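Local coordinates for response regulator receiver protein (Dyadobacter fermentans, PDB 4XLT) that probably acts as a phosphorylation-controlled receiver in bacterial two-component signalling, probably taking a phosphoryl group on an aspartate, at residues I7-S12 with I57-Q62. Numbering follows the deposited sequence.
Sequences IIVDDS and ILLDLQ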
loop_
_atom_site.group_PDB
_atom_site.type_symbol
_atom_site.label_atom_id
_atom_site.label_comp_id
_atom_site.label_asym_id
_atom_site.label_seq_id
_atom_site.Cartn_x
_atom_site.Cartn_y
_atom_site.Cartn_z
ATOM N N ILE A 7 6.745 18.740 -3.525
ATOM C CA ILE A 7 7.717 18.419 -4.554
ATOM C C ILE A 7 7.102 18.665 -5.921
ATOM O O ILE A 7 6.089 18.061 -6.271
ATOM C CB ILE A 7 8.187 16.960 -4.445
ATOM C CG1 ILE A 7 8.862 16.724 -3.092
ATOM C CG2 ILE A 7 9.128 16.614 -5.593
ATOM C CD1 ILE A 7 9.254 15.287 -2.843
ATOM N N ILE A 8 7.702 19.567 -6.688
ATOM C CA ILE A 8 7.218 19.851 -8.030
ATOM C C ILE A 8 8.167 19.252 -9.058
ATOM O O ILE A 8 9.384 19.424 -8.968
ATOM C CB ILE A 8 7.070 21.364 -8.280
ATOM C CG1 ILE A 8 6.342 22.029 -7.110
ATOM C CG2 ILE A 8 6.327 21.620 -9.581
ATOM C CD1 ILE A 8 6.273 23.543 -7.211
ATOM N N VAL A 9 7.602 18.531 -10.022
ATOM C CA VAL A 9 8.373 17.913 -11.094
ATOM C C VAL A 9 7.856 18.408 -12.438
ATOM O O VAL A 9 6.776 18.013 -12.877
ATOM C CB VAL A 9 8.292 16.372 -11.047
ATOM C CG1 VAL A 9 9.244 15.760 -12.064
ATOM C CG2 VAL A 9 8.604 15.863 -9.648
ATOM N N ASP A 10 8.625 19.278 -13.086
ATOM C CA ASP A 10 8.198 19.899 -14.338
ATOM C C ASP A 10 9.405 20.207 -15.226
ATOM O O ASP A 10 10.397 20.771 -14.765
ATOM C CB ASP A 10 7.401 21.177 -14.050
ATOM C CG ASP A 10 6.551 21.632 -15.234
ATOM O OD1 ASP A 10 6.975 21.461 -16.399
ATOM O OD2 ASP A 10 5.452 22.171 -14.992
ATOM N N ASP A 11 9.317 19.835 -16.500
ATOM C CA ASP A 11 10.408 20.082 -17.439
ATOM C C ASP A 11 10.456 21.551 -17.845
ATOM O O ASP A 11 11.479 22.035 -18.336
ATOM C CB ASP A 11 10.265 19.202 -18.681
ATOM C CG ASP A 11 9.024 19.532 -19.487
ATOM O OD1 ASP A 11 7.972 19.805 -18.873
ATOM O OD2 ASP A 11 9.104 19.525 -20.734
ATOM N N SER A 12 9.344 22.255 -17.648
ATOM C CA SER A 12 9.281 23.684 -17.930
ATOM C C SER A 12 9.833 24.485 -16.759
ATOM O O SER A 12 9.241 24.515 -15.679
ATOM C CB SER A 12 7.847 24.117 -18.231
ATOM O OG SER A 12 7.752 25.529 -18.270
ATOM N N ILE A 57 3.268 15.662 -4.193
ATOM C CA ILE A 57 4.059 15.725 -5.415
ATOM C C ILE A 57 3.214 16.198 -6.593
ATOM O O ILE A 57 2.205 15.582 -6.934
ATOM C CB ILE A 57 4.683 14.362 -5.762
ATOM C CG1 ILE A 57 5.597 13.890 -4.628
ATOM C CG2 ILE A 57 5.455 14.454 -7.071
ATOM C CD1 ILE A 57 6.349 12.605 -4.928
ATOM N N LEU A 58 3.634 17.300 -7.206
ATOM C CA LEU A 58 2.970 17.822 -8.393
ATOM C C LEU A 58 3.776 17.455 -9.631
ATOM O O LEU A 58 4.878 17.957 -9.845
ATOM C CB LEU A 58 2.792 19.336 -8.295
ATOM C CG LEU A 58 2.104 19.847 -7.028
ATOM C CD1 LEU A 58 1.904 21.353 -7.106
ATOM C CD2 LEU A 58 0.778 19.135 -6.795
ATOM N N LEU A 59 3.217 16.565 -10.440
ATOM C CA LEU A 59 3.923 16.020 -11.588
ATOM C C LEU A 59 3.310 16.507 -12.896
ATOM O O LEU A 59 2.107 16.370 -13.115
ATOM C CB LEU A 59 3.909 14.494 -11.527
ATOM C CG LEU A 59 4.515 13.752 -12.713
ATOM C CD1 LEU A 59 6.018 13.958 -12.759
ATOM C CD2 LEU A 59 4.166 12.275 -12.640
ATOM N N ASP A 60 4.136 17.083 -13.764
ATOM C CA ASP A 60 3.640 17.566 -15.046
ATOM C C ASP A 60 3.373 16.405 -15.997
ATOM O O ASP A 60 4.121 15.429 -16.030
ATOM C CB ASP A 60 4.624 18.548 -15.681
ATOM C CG ASP A 60 4.192 18.986 -17.067
ATOM O OD1 ASP A 60 3.231 19.777 -17.176
ATOM O OD2 ASP A 60 4.812 18.532 -18.051
ATOM N N LEU A 61 2.297 16.524 -16.768
ATOM C CA LEU A 61 1.886 15.480 -17.700
ATOM C C LEU A 61 2.796 15.388 -18.929
ATOM O O LEU A 61 3.498 14.395 -19.117
ATOM C CB LEU A 61 0.441 15.712 -18.140
ATOM C CG LEU A 61 -0.164 14.626 -19.027
ATOM C CD1 LEU A 61 -0.059 13.281 -18.335
ATOM C CD2 LEU A 61 -1.610 14.954 -19.359
ATOM N N GLN A 62 2.776 16.421 -19.767
ATOM C CA GLN A 62 3.590 16.431 -20.982
ATOM C C GLN A 62 5.060 16.678 -20.663
ATOM O O GLN A 62 5.549 17.805 -20.764
ATOM C CB GLN A 62 3.089 17.488 -21.970
ATOM C CG GLN A 62 1.825 17.098 -22.722
ATOM C CD GLN A 62 0.574 17.270 -21.888
ATOM O OE1 GLN A 62 0.525 18.108 -20.987
ATOM N NE2 GLN A 62 -0.449 16.474 -22.183
#
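Ile7 starts the pairing: its O accepts from Leu58 N at 2.7 Å, and its CB lies against Ile57 CG1 on the sheet face covered by helix 38-46. Ile8, with CB on the face that helix 13-25 packs against, lends its CA to a CH···O contact with Leu58 O. Leu58 O also accepts from Val9 N at 2.8 Å, while Val9 O takes Asp60 N. Three such bonds and an axis angle of 6° establish parallel pairing of strands 4-9 and 54-60 in the CheY-like receiver fold, 54-60 being the middle strand of the 2-1-3-4-5 sheet and 4-9 its neighbour. Val9 and Leu59 run alongside each other on the same face as Ile7, Val9 CB 3.7 Å from Leu59 CD1. Where the strands end, the acidic pocket begins: Asp60 is the predicted phosphoacceptor, unmodified here. The Asp10 carboxylate stacks on that of Asp60, planes 13° apart, with Asp10 CG 3.7 Å from Asp60 CB; Lys115 forms salt bridges to Asp10 OD2 and Asp60 OD1. Asp10 OD1 also closes an Asx turn, met from above the carboxylate plane by Ser12 N at 2.8 Å. An alanine at Asp10 would remove that acceptor and is likely to leave Ser12 N without its mate and Lys115 with one carboxylate fewer. Asp11, its CG wedged between backbone N and carbonyl carbon (chi1 65°), brings OD1 to 3.5 Å from Asp60 OD2; the three acids are placed as in receiver domains, where such a cluster usually binds magnesium.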